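Local coordinates for protein heterodimeric restriction endonuclease R.BspD6I small subunit (Bacillus sp., PDB 2P14) that forms the catalytic small subunit of a heterodimeric type IIS restriction endonuclease and probably cuts DNA in complex with its partner, a site-specific nickase, at residues Q2-F7 against T25-K30; K36-N41 against E59-E64; Y65-I70 against N153-K158; V130-V135 against E176-I181. One frame throughout, in Å; residues are numbered along the deposited sequence. Where two conformers were deposited one is given.

Interactions 2, 3 and 4 all reach the five-stranded mixed sheet, whereas interaction 1 pairs two helices. Interaction 2, between 37-40 at one outer edge and its neighbour 61-64, is held mainly by backbone hydrogen bonds. Interaction 4, at the other outer strand, is the most thoroughly buried and almost purely apolar. Interaction 3 sets the turn leading into strand 69-75 on helix 154-165 through aromatic faces, and is only partly buried, as are interactions 1 and 2. Helix 17-32 of interaction 1 touches interaction 2 through Tyr26 and Lys30 and interaction 3 through Phe29; interaction 4 touches none of the others. Arginine and lysine side chains lie along apolar groups in interactions 1 and 3.

Interaction 1: residues Q2-F7 against T25-K30; sequences QDILDF and TYRVFK
The N-terminal helix 2-7 runs nearly antiparallel to helix 17-32, and at the middle of this helix pair Ile4 fits against Arg27 and Val28. The segment axes are 9.6 Å apart and their directions differ by 162°. Both branches of Ile4 lie against Arg27, and CG2 of Ile4, anti to the backbone N (chi1, measured to CG1, is -64°), also meets CG2 of Val28 at 3.5 Å. CG1 of Ile4 sits over the centre of one face of the Arg27 guanidinium, 3.9 Å from CZ of Arg27, while CD1 of Ile4 reaches 3.9 Å from CB of Arg27. In this member of the PD-(D/E)XK clan, helix 17-32 packs on strand 69-75 of the central sheet through Thr25 and Phe29; Val28 and Leu5 also meet helix 135-146. Cutting Ile4 back to an alanine is likely to uncover the guanidinium face and take from Val28 CG2 its closest methyl neighbour, leaving Leu5 CD2 at 4.1 Å. NH2 of Arg27 comes 3.7 Å from CB of Phe7 near the guanidinium plane, with ring and guanidinium planes 85° apart. Asn24, one turn before Arg27 in the same helix, accepts from this NH2 through OD1, while its ND2 bonds to Ile4 O and so bridges to helix 2-7. Asp3 OD1 stands 4.5 Å from Arg27 NH1, well out of the guanidinium plane, too far for a salt bridge.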
# COMPACT_ATOMS: atom_id res chain seq x y z
N GLN A 2 -5.49 -9.46 14.16
CA GLN A 2 -5.44 -8.36 15.09
C GLN A 2 -4.02 -8.18 15.66
O GLN A 2 -3.60 -7.06 15.93
CB GLN A 2 -6.45 -8.55 16.22
CG GLN A 2 -6.59 -7.29 17.08
CD GLN A 2 -7.12 -6.09 16.29
OE1 GLN A 2 -8.16 -6.18 15.61
NE2 GLN A 2 -6.40 -4.95 16.36
N ASP A 3 -3.32 -9.31 15.82
CA ASP A 3 -1.92 -9.29 16.30
C ASP A 3 -1.03 -8.53 15.32
O ASP A 3 -0.16 -7.76 15.75
CB ASP A 3 -1.39 -10.73 16.57
CG ASP A 3 -1.16 -11.56 15.29
OD1 ASP A 3 -0.17 -12.34 15.26
OD2 ASP A 3 -1.94 -11.47 14.30
N ILE A 4 -1.28 -8.73 14.03
CA ILE A 4 -0.46 -8.09 13.01
C ILE A 4 -0.79 -6.59 13.02
O ILE A 4 0.11 -5.74 12.98
CB ILE A 4 -0.69 -8.70 11.61
CG1 ILE A 4 -0.27 -10.17 11.59
CG2 ILE A 4 0.09 -7.90 10.55
CD1 ILE A 4 -0.74 -10.94 10.38
N LEU A 5 -2.08 -6.26 13.05
CA LEU A 5 -2.48 -4.85 13.08
C LEU A 5 -1.91 -4.12 14.28
O LEU A 5 -1.40 -2.99 14.14
CB LEU A 5 -4.01 -4.69 12.98
CG LEU A 5 -4.64 -5.32 11.74
CD1 LEU A 5 -6.14 -5.03 11.72
CD2 LEU A 5 -3.97 -4.83 10.44
N ASP A 6 -1.98 -4.75 15.46
CA ASP A 6 -1.43 -4.14 16.69
C ASP A 6 0.08 -3.97 16.59
O ASP A 6 0.63 -3.05 17.19
CB ASP A 6 -1.75 -5.00 17.93
CG ASP A 6 -3.24 -5.06 18.25
OD1 ASP A 6 -4.00 -4.19 17.79
OD2 ASP A 6 -3.62 -6.02 18.97
N PHE A 7 0.75 -4.87 15.85
CA PHE A 7 2.22 -4.77 15.74
C PHE A 7 2.66 -3.47 15.05
O PHE A 7 3.77 -2.99 15.28
CB PHE A 7 2.86 -6.00 15.10
CG PHE A 7 4.38 -5.97 15.14
CD1 PHE A 7 5.07 -6.32 16.29
CD2 PHE A 7 5.10 -5.61 14.00
CE1 PHE A 7 6.48 -6.28 16.33
CE2 PHE A 7 6.50 -5.56 14.02
CZ PHE A 7 7.19 -5.90 15.18
N THR A 25 3.37 -5.26 6.80
CA THR A 25 2.37 -5.08 5.76
C THR A 25 2.26 -6.37 4.90
O THR A 25 1.17 -6.84 4.55
CB THR A 25 2.70 -3.84 4.94
OG1 THR A 25 2.78 -2.70 5.81
CG2 THR A 25 1.59 -3.61 3.89
N TYR A 26 3.39 -6.95 4.52
CA TYR A 26 3.42 -8.27 3.90
C TYR A 26 2.66 -9.32 4.74
O TYR A 26 1.90 -10.12 4.18
CB TYR A 26 4.89 -8.65 3.71
CG TYR A 26 5.17 -10.13 3.57
CD1 TYR A 26 5.00 -10.80 2.35
CD2 TYR A 26 5.63 -10.85 4.67
CE1 TYR A 26 5.28 -12.17 2.24
CE2 TYR A 26 5.92 -12.20 4.56
CZ TYR A 26 5.72 -12.85 3.37
OH TYR A 26 6.04 -14.20 3.32
N ARG A 27 2.87 -9.33 6.06
CA ARG A 27 2.12 -10.28 6.92
C ARG A 27 0.61 -10.12 6.76
O ARG A 27 -0.11 -11.11 6.77
CB ARG A 27 2.51 -10.12 8.39
CG ARG A 27 3.97 -10.50 8.69
CD ARG A 27 4.09 -11.00 10.12
NE ARG A 27 3.82 -9.94 11.07
CZ ARG A 27 3.57 -10.13 12.37
NH1 ARG A 27 3.53 -11.36 12.91
NH2 ARG A 27 3.35 -9.09 13.13
N VAL A 28 0.12 -8.88 6.62
CA VAL A 28 -1.33 -8.66 6.42
C VAL A 28 -1.80 -9.35 5.14
O VAL A 28 -2.79 -10.12 5.15
CB VAL A 28 -1.66 -7.16 6.35
CG1 VAL A 28 -3.15 -6.97 5.96
CG2 VAL A 28 -1.41 -6.50 7.66
N PHE A 29 -1.11 -9.08 4.04
CA PHE A 29 -1.50 -9.66 2.75
C PHE A 29 -1.31 -11.18 2.67
O PHE A 29 -2.14 -11.91 2.10
CB PHE A 29 -0.81 -8.95 1.59
CG PHE A 29 -1.43 -7.65 1.28
CD1 PHE A 29 -2.55 -7.58 0.42
CD2 PHE A 29 -0.96 -6.48 1.86
CE1 PHE A 29 -3.16 -6.37 0.14
CE2 PHE A 29 -1.57 -5.26 1.58
CZ PHE A 29 -2.67 -5.21 0.71
N LYS A 30 -0.28 -11.68 3.32
CA LYS A 30 -0.11 -13.14 3.40
C LYS A 30 -1.29 -13.76 4.16
O LYS A 30 -1.86 -14.78 3.74
CB LYS A 30 1.22 -13.47 4.10
CG LYS A 30 1.54 -14.99 4.16
CD LYS A 30 2.89 -15.24 4.81
CE LYS A 30 3.14 -16.74 4.95
NZ LYS A 30 3.35 -17.32 3.60

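Interaction 2: residues K36-N41 against E59-E64; sequences KNLVPN and EDILVE
Backbone hydrogen bonds join Val39 to Leu62 in both directions: Val39 N to Leu62 O at 2.8 Å and Leu62 N to Val39 O at 2.9 Å. Strands 37-40 and 61-64 are thus an antiparallel pair, prolonged at one end by Asn41 N bonding to Asp60 O. At the other end Lys36 and Asn37 both face Glu64 in a classic beta bulge. Two N-H groups converge there on Glu64 O, Lys36 N at 2.8 Å and Asn37 N at 3.3 Å, and Glu64 N answers to Asn37 O. A water donates to both Val39 O and Glu59 O, bridging strand 37-40 to the turn that leads into 61-64. Apolar contact gathers round Leu38. Its CG is anti to the backbone N and its chi2 of 66° swings CD1 across to the partner strand, 3.7 Å from Val63 CB and 3.8 Å from Ile61 CG2. Val39 and Leu62 share the other face with Glu64, whose OE2 is hydrogen-bonded to Tyr97 of helix 80-98. Strand 37-40 is an outer strand of the five-stranded sheet, and 61-64 continues it through backbone bonds to Ile70 and Ile72; Leu38 and Pro40 rest on Tyr26 of helix 17-32.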
# COMPACT_ATOMS: atom_id res chain seq x y z
N LYS A 36 -2.53 -15.40 -6.13
CA LYS A 36 -1.78 -16.35 -6.96
C LYS A 36 -0.29 -16.28 -6.68
O LYS A 36 0.36 -17.33 -6.60
CB LYS A 36 -2.09 -16.24 -8.46
CG LYS A 36 -2.27 -14.85 -9.02
CD LYS A 36 -2.85 -14.90 -10.42
CE LYS A 36 -1.77 -14.93 -11.48
NZ LYS A 36 -2.35 -14.67 -12.81
N ASN A 37 0.24 -15.07 -6.50
CA ASN A 37 1.63 -14.87 -6.11
C ASN A 37 1.73 -13.73 -5.11
O ASN A 37 0.96 -12.77 -5.19
CB ASN A 37 2.49 -14.48 -7.32
CG ASN A 37 2.38 -15.45 -8.48
OD1 ASN A 37 1.99 -15.06 -9.59
ND2 ASN A 37 2.76 -16.69 -8.25
N LEU A 38 2.68 -13.83 -4.20
CA LEU A 38 2.95 -12.76 -3.24
C LEU A 38 4.47 -12.65 -3.15
O LEU A 38 5.14 -13.62 -2.79
CB LEU A 38 2.35 -13.05 -1.86
CG LEU A 38 2.61 -12.04 -0.73
CD1 LEU A 38 1.92 -10.68 -1.02
CD2 LEU A 38 2.11 -12.59 0.60
N VAL A 39 5.01 -11.49 -3.49
CA VAL A 39 6.48 -11.34 -3.64
C VAL A 39 6.95 -10.19 -2.75
O VAL A 39 6.75 -9.02 -3.11
CB VAL A 39 6.86 -11.08 -5.11
CG1 VAL A 39 8.39 -11.14 -5.28
CG2 VAL A 39 6.20 -12.09 -6.02
N PRO A 40 7.54 -10.51 -1.58
CA PRO A 40 8.16 -9.48 -0.76
C PRO A 40 9.54 -9.14 -1.28
O PRO A 40 10.37 -10.04 -1.48
CB PRO A 40 8.24 -10.15 0.62
CG PRO A 40 8.41 -11.62 0.32
CD PRO A 40 7.63 -11.85 -0.97
N ASN A 41 9.77 -7.86 -1.56
CA ASN A 41 11.11 -7.43 -1.99
C ASN A 41 12.00 -7.09 -0.80
O ASN A 41 12.41 -5.93 -0.64
CB ASN A 41 11.01 -6.28 -3.00
CG ASN A 41 12.37 -5.84 -3.51
OD1 ASN A 41 13.31 -6.65 -3.46
ND2 ASN A 41 12.48 -4.63 -4.00
N GLU A 59 9.15 -2.65 -6.56
CA GLU A 59 8.20 -2.38 -5.46
C GLU A 59 8.45 -3.18 -4.18
O GLU A 59 8.95 -4.31 -4.21
CB GLU A 59 6.76 -2.62 -5.95
CG GLU A 59 6.50 -4.04 -6.46
CD GLU A 59 6.85 -4.26 -7.96
OE1 GLU A 59 7.48 -3.37 -8.60
OE2 GLU A 59 6.50 -5.35 -8.47
N ASP A 60 8.06 -2.59 -3.05
CA ASP A 60 8.28 -3.27 -1.76
C ASP A 60 7.62 -4.64 -1.66
O ASP A 60 8.21 -5.59 -1.15
CB ASP A 60 7.78 -2.41 -0.58
CG ASP A 60 8.56 -1.11 -0.42
OD1 ASP A 60 9.65 -0.96 -0.98
OD2 ASP A 60 8.06 -0.20 0.27
N ILE A 61 6.38 -4.75 -2.15
CA ILE A 61 5.59 -5.99 -2.11
C ILE A 61 4.73 -6.00 -3.36
O ILE A 61 4.20 -4.97 -3.74
CB ILE A 61 4.65 -6.08 -0.88
CG1 ILE A 61 5.43 -5.86 0.42
CG2 ILE A 61 3.93 -7.44 -0.81
CD1 ILE A 61 4.54 -5.32 1.55
N LEU A 62 4.64 -7.16 -3.99
CA LEU A 62 3.68 -7.35 -5.08
C LEU A 62 2.74 -8.46 -4.68
O LEU A 62 3.20 -9.52 -4.25
CB LEU A 62 4.38 -7.74 -6.39
CG LEU A 62 3.48 -8.16 -7.55
CD1 LEU A 62 2.66 -6.94 -8.07
CD2 LEU A 62 4.38 -8.79 -8.65
N VAL A 63 1.43 -8.22 -4.81
CA VAL A 63 0.46 -9.32 -4.67
C VAL A 63 -0.31 -9.45 -5.99
O VAL A 63 -0.89 -8.47 -6.49
CB VAL A 63 -0.48 -9.14 -3.45
CG1 VAL A 63 -1.36 -7.95 -3.62
CG2 VAL A 63 -1.32 -10.39 -3.18
N GLU A 64 -0.26 -10.65 -6.58
CA GLU A 64 -0.97 -10.89 -7.82
C GLU A 64 -2.19 -11.74 -7.55
O GLU A 64 -2.08 -12.85 -7.08
CB GLU A 64 -0.06 -11.57 -8.84
CG GLU A 64 1.08 -10.66 -9.24
CD GLU A 64 1.97 -11.25 -10.33
OE1 GLU A 64 2.25 -12.49 -10.27
OE2 GLU A 64 2.41 -10.47 -11.20
O HOH W 1 8.18 -7.10 -4.68

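Interaction 3: residues Y65-I70 against N153-K158; sequences YEHFSI and NPNKLK
Phe68 turns one face of its ring to Lys158, the two side chains sliding past each other in opposite directions. CB of Lys158 lies 3.7 Å from the centroid of the Phe68 ring and 15° off its normal, a CH-pi contact, and CD of Lys158 follows on to 3.6 Å from CG of Phe68. A chi1 of 73°, with CG between the backbone N and the carbonyl carbon, directs the Phe68 ring toward the helix. At the ring edge, CZ of Phe68 is 3.2 Å from Pro154 O. Tyr65 offers a face as well: CB of Pro154 stands 3.8 Å from the centroid of the Tyr65 ring, a second CH-pi contact, and CG of Pro154 packs at 3.5 Å on CD1 of Tyr65. Further along, CD1 of Ile70 meets CD2 of Leu157 obliquely, joining strand 69-75 to helix 154-165. Asn153 is the N-cap of that helix, OD1 of Asn153 accepting from Asn155 N at 3.0 Å. Pro154 O, which accepts from Lys158 N, also has the Phe68 edge beside it, whose weakly polar C-H groups may suit the oxygen. The lysine divides its roles: its methylenes cover an aromatic face, while its ammonium is paired in a salt bridge with Glu103.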
# COMPACT_ATOMS: atom_id res chain seq x y z
N TYR A 65 -3.37 -11.19 -7.81
CA TYR A 65 -4.60 -11.96 -7.69
C TYR A 65 -5.01 -12.38 -9.09
O TYR A 65 -4.39 -12.00 -10.09
CB TYR A 65 -5.68 -11.10 -7.09
CG TYR A 65 -5.37 -10.65 -5.68
CD1 TYR A 65 -5.38 -11.56 -4.61
CD2 TYR A 65 -5.07 -9.31 -5.42
CE1 TYR A 65 -5.10 -11.16 -3.31
CE2 TYR A 65 -4.78 -8.88 -4.12
CZ TYR A 65 -4.79 -9.82 -3.06
OH TYR A 65 -4.52 -9.37 -1.77
N GLU A 66 -6.11 -13.11 -9.18
CA GLU A 66 -6.54 -13.59 -10.47
C GLU A 66 -6.75 -12.50 -11.52
O GLU A 66 -6.26 -12.62 -12.65
CB GLU A 66 -7.83 -14.37 -10.26
CG GLU A 66 -8.30 -15.12 -11.46
CD GLU A 66 -9.15 -16.25 -11.02
OE1 GLU A 66 -8.54 -17.24 -10.51
OE2 GLU A 66 -10.40 -16.10 -11.14
N HIS A 67 -7.45 -11.44 -11.16
CA HIS A 67 -7.83 -10.48 -12.20
C HIS A 67 -7.08 -9.16 -12.12
O HIS A 67 -7.29 -8.28 -12.95
CB HIS A 67 -9.33 -10.27 -12.19
CG HIS A 67 -10.09 -11.52 -12.52
ND1 HIS A 67 -10.06 -12.08 -13.78
CD2 HIS A 67 -10.86 -12.33 -11.76
CE1 HIS A 67 -10.79 -13.19 -13.77
NE2 HIS A 67 -11.30 -13.35 -12.57
N PHE A 68 -6.21 -9.02 -11.12
CA PHE A 68 -5.52 -7.74 -10.94
C PHE A 68 -4.41 -7.93 -9.94
O PHE A 68 -4.39 -8.95 -9.23
CB PHE A 68 -6.48 -6.65 -10.43
CG PHE A 68 -6.87 -6.81 -8.98
CD1 PHE A 68 -6.36 -5.96 -7.99
CD2 PHE A 68 -7.76 -7.82 -8.58
CE1 PHE A 68 -6.72 -6.11 -6.63
CE2 PHE A 68 -8.11 -7.98 -7.22
CZ PHE A 68 -7.60 -7.14 -6.25
N SER A 69 -3.51 -6.95 -9.90
CA SER A 69 -2.39 -6.95 -8.97
C SER A 69 -2.40 -5.68 -8.11
O SER A 69 -2.94 -4.65 -8.53
CB SER A 69 -1.08 -7.06 -9.75
OG SER A 69 -1.10 -8.29 -10.47
N ILE A 70 -1.75 -5.77 -6.96
CA ILE A 70 -1.50 -4.59 -6.13
C ILE A 70 -0.03 -4.53 -5.83
O ILE A 70 0.55 -5.51 -5.38
CB ILE A 70 -2.25 -4.60 -4.79
CG1 ILE A 70 -3.74 -4.93 -4.95
CG2 ILE A 70 -2.10 -3.24 -4.09
CD1 ILE A 70 -4.43 -5.14 -3.60
N ASN A 153 -12.47 -11.86 -0.38
CA ASN A 153 -12.62 -11.84 -1.81
C ASN A 153 -11.76 -10.72 -2.41
O ASN A 153 -12.10 -9.55 -2.28
CB ASN A 153 -14.09 -11.62 -2.15
CG ASN A 153 -14.36 -11.61 -3.65
OD1 ASN A 153 -13.47 -11.76 -4.47
ND2 ASN A 153 -15.64 -11.48 -4.01
N PRO A 154 -10.65 -11.07 -3.09
CA PRO A 154 -9.79 -10.03 -3.69
C PRO A 154 -10.58 -9.07 -4.59
O PRO A 154 -10.24 -7.89 -4.67
CB PRO A 154 -8.79 -10.83 -4.52
CG PRO A 154 -8.71 -12.18 -3.81
CD PRO A 154 -10.15 -12.43 -3.39
N ASN A 155 -11.64 -9.55 -5.25
CA ASN A 155 -12.41 -8.67 -6.11
C ASN A 155 -13.16 -7.56 -5.37
O ASN A 155 -13.37 -6.49 -5.93
CB ASN A 155 -13.37 -9.48 -6.98
CG ASN A 155 -12.66 -10.57 -7.74
OD1 ASN A 155 -12.96 -11.78 -7.59
ND2 ASN A 155 -11.69 -10.18 -8.55
N LYS A 156 -13.55 -7.85 -4.12
CA LYS A 156 -14.12 -6.82 -3.27
C LYS A 156 -13.06 -5.77 -2.92
O LYS A 156 -13.36 -4.56 -2.90
CB LYS A 156 -14.75 -7.44 -2.01
CG LYS A 156 -15.39 -6.43 -1.07
CD LYS A 156 -15.98 -7.07 0.18
CE LYS A 156 -16.57 -5.99 1.08
NZ LYS A 156 -17.44 -6.54 2.19
N LEU A 157 -11.84 -6.21 -2.63
CA LEU A 157 -10.75 -5.28 -2.40
C LEU A 157 -10.51 -4.42 -3.64
O LEU A 157 -10.30 -3.20 -3.53
CB LEU A 157 -9.47 -6.01 -1.96
CG LEU A 157 -8.24 -5.12 -1.72
CD1 LEU A 157 -8.56 -4.00 -0.73
CD2 LEU A 157 -7.08 -5.99 -1.23
N LYS A 158 -10.53 -5.03 -4.84
CA LYS A 158 -10.38 -4.22 -6.06
C LYS A 158 -11.47 -3.13 -6.15
O LYS A 158 -11.17 -1.96 -6.47
CB LYS A 158 -10.39 -5.11 -7.32
CG LYS A 158 -10.00 -4.30 -8.57
CD LYS A 158 -9.91 -5.11 -9.84
CE LYS A 158 -11.25 -5.00 -10.57
NZ LYS A 158 -11.23 -5.74 -11.86

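Interaction 4: residues V130-V135 against E176-I181; sequences VIPLTV and EWLTFI
Trp177 of helix 174-184 reaches across to Val130 and Pro132 of strand 130-134, an outer strand of the central sheet that the helix covers at a crossing angle of -57°. From CB the tryptophan leaves the helix with CG anti to the backbone N (chi1 -178°), which carries the indole toward the strand. Its five-membered ring stays on the helical side, where NE1 gives its hydrogen bond to Leu164 O of helix 154-165. The six-membered ring makes the contact. CZ2 of Trp177 meets CD of Pro132 at 3.5 Å, and at the far rim CH2 of Trp177 lies 3.3 Å from Val130 O, which approaches the ring edge in its plane. CG of Pro132 stands over one face of the indole, offset toward the rim. That same CG of Pro132 touches CD2 of Leu178 at 3.9 Å, and CD of Pro132 lies 4.0 Å from CD1 of Ile181, wedging the pyrrolidine among three helix side chains. Ile181 also places CD1 3.6 Å from Pro132 O and its CG2 3.7 Å from CD2 of Leu133. A glycine in place of Pro132 would probably open a gap beside the indole face and leave Leu178 and Ile181 without the ring they close on. Backbone bonds to strand 104-110 are made by Ile131 and Leu133, and proline has no N-H to offer on the outer side. Together these are consistent with an edge covered by apolar helix packing, not by a further strand, with the Val130 carbonyl set against weakly polar aromatic C-H groups.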
# COMPACT_ATOMS: atom_id res chain seq x y z
N VAL A 130 -2.79 5.13 -8.04
CA VAL A 130 -2.17 4.95 -6.74
C VAL A 130 -3.18 5.36 -5.67
O VAL A 130 -3.74 6.47 -5.71
CB VAL A 130 -0.87 5.77 -6.60
CG1 VAL A 130 -0.25 5.50 -5.22
CG2 VAL A 130 0.15 5.42 -7.72
N ILE A 131 -3.40 4.48 -4.70
CA ILE A 131 -4.29 4.83 -3.59
C ILE A 131 -3.47 4.93 -2.32
O ILE A 131 -2.94 3.91 -1.84
CB ILE A 131 -5.43 3.80 -3.40
CG1 ILE A 131 -6.25 3.62 -4.68
CG2 ILE A 131 -6.32 4.27 -2.26
CD1 ILE A 131 -5.68 2.56 -5.65
N PRO A 132 -3.37 6.14 -1.75
CA PRO A 132 -2.61 6.34 -0.51
C PRO A 132 -3.48 6.10 0.70
O PRO A 132 -4.59 6.66 0.78
CB PRO A 132 -2.22 7.84 -0.57
CG PRO A 132 -3.45 8.47 -1.26
CD PRO A 132 -3.98 7.41 -2.23
N LEU A 133 -2.99 5.30 1.65
CA LEU A 133 -3.68 5.06 2.91
C LEU A 133 -2.75 5.34 4.07
O LEU A 133 -1.55 5.01 4.01
CB LEU A 133 -4.17 3.61 3.02
CG LEU A 133 -5.22 3.11 2.02
CD1 LEU A 133 -5.66 1.67 2.36
CD2 LEU A 133 -6.45 4.03 1.95
N THR A 134 -3.29 5.91 5.15
CA THR A 134 -2.54 5.92 6.40
C THR A 134 -2.64 4.54 7.04
O THR A 134 -3.54 3.74 6.73
CB THR A 134 -3.05 6.94 7.40
OG1 THR A 134 -4.37 6.54 7.81
CG2 THR A 134 -3.05 8.33 6.78
N VAL A 135 -1.75 4.28 7.98
CA VAL A 135 -1.83 3.03 8.73
C VAL A 135 -3.20 2.84 9.42
O VAL A 135 -3.78 1.75 9.40
CB VAL A 135 -0.66 2.91 9.73
CG1 VAL A 135 -0.81 1.65 10.58
CG2 VAL A 135 0.65 2.88 8.96
N GLU A 176 -9.64 17.32 -1.44
CA GLU A 176 -10.92 16.63 -1.48
C GLU A 176 -10.73 15.10 -1.50
O GLU A 176 -11.50 14.36 -0.88
CB GLU A 176 -11.72 17.09 -2.71
CG GLU A 176 -13.01 16.31 -2.92
CD GLU A 176 -13.92 16.85 -4.02
OE1 GLU A 176 -13.56 17.84 -4.70
OE2 GLU A 176 -15.03 16.27 -4.18
N TRP A 177 -9.72 14.65 -2.23
CA TRP A 177 -9.49 13.23 -2.36
C TRP A 177 -9.12 12.64 -1.01
O TRP A 177 -9.67 11.60 -0.60
CB TRP A 177 -8.31 13.01 -3.33
CG TRP A 177 -7.95 11.57 -3.64
CD1 TRP A 177 -8.78 10.46 -3.57
CD2 TRP A 177 -6.69 11.10 -4.10
NE1 TRP A 177 -8.10 9.35 -3.98
CE2 TRP A 177 -6.81 9.71 -4.32
CE3 TRP A 177 -5.45 11.74 -4.37
CZ2 TRP A 177 -5.75 8.93 -4.79
CZ3 TRP A 177 -4.40 10.96 -4.85
CH2 TRP A 177 -4.55 9.58 -5.04
N LEU A 178 -8.14 13.26 -0.34
CA LEU A 178 -7.72 12.70 0.93
C LEU A 178 -8.85 12.76 1.98
O LEU A 178 -8.99 11.86 2.82
CB LEU A 178 -6.45 13.37 1.45
CG LEU A 178 -5.16 13.23 0.64
CD1 LEU A 178 -3.98 13.90 1.40
CD2 LEU A 178 -4.86 11.74 0.26
N THR A 179 -9.65 13.82 1.93
CA THR A 179 -10.84 13.90 2.79
C THR A 179 -11.81 12.75 2.53
O THR A 179 -12.31 12.13 3.46
CB THR A 179 -11.56 15.25 2.60
OG1 THR A 179 -10.64 16.31 2.94
CG2 THR A 179 -12.83 15.33 3.50
N PHE A 180 -11.99 12.41 1.27
CA PHE A 180 -12.90 11.32 0.93
C PHE A 180 -12.42 10.00 1.51
O PHE A 180 -13.20 9.19 2.02
CB PHE A 180 -13.06 11.21 -0.58
CG PHE A 180 -13.89 10.05 -1.00
CD1 PHE A 180 -15.28 10.17 -1.03
CD2 PHE A 180 -13.30 8.83 -1.37
CE1 PHE A 180 -16.07 9.09 -1.38
CE2 PHE A 180 -14.09 7.76 -1.75
CZ PHE A 180 -15.48 7.89 -1.76
N ILE A 181 -11.12 9.75 1.40
CA ILE A 181 -10.58 8.49 1.91
C ILE A 181 -10.77 8.37 3.41
O ILE A 181 -11.27 7.35 3.92
CB ILE A 181 -9.10 8.36 1.50
CG1 ILE A 181 -8.99 8.26 -0.01
CG2 ILE A 181 -8.48 7.11 2.14
CD1 ILE A 181 -7.54 8.26 -0.54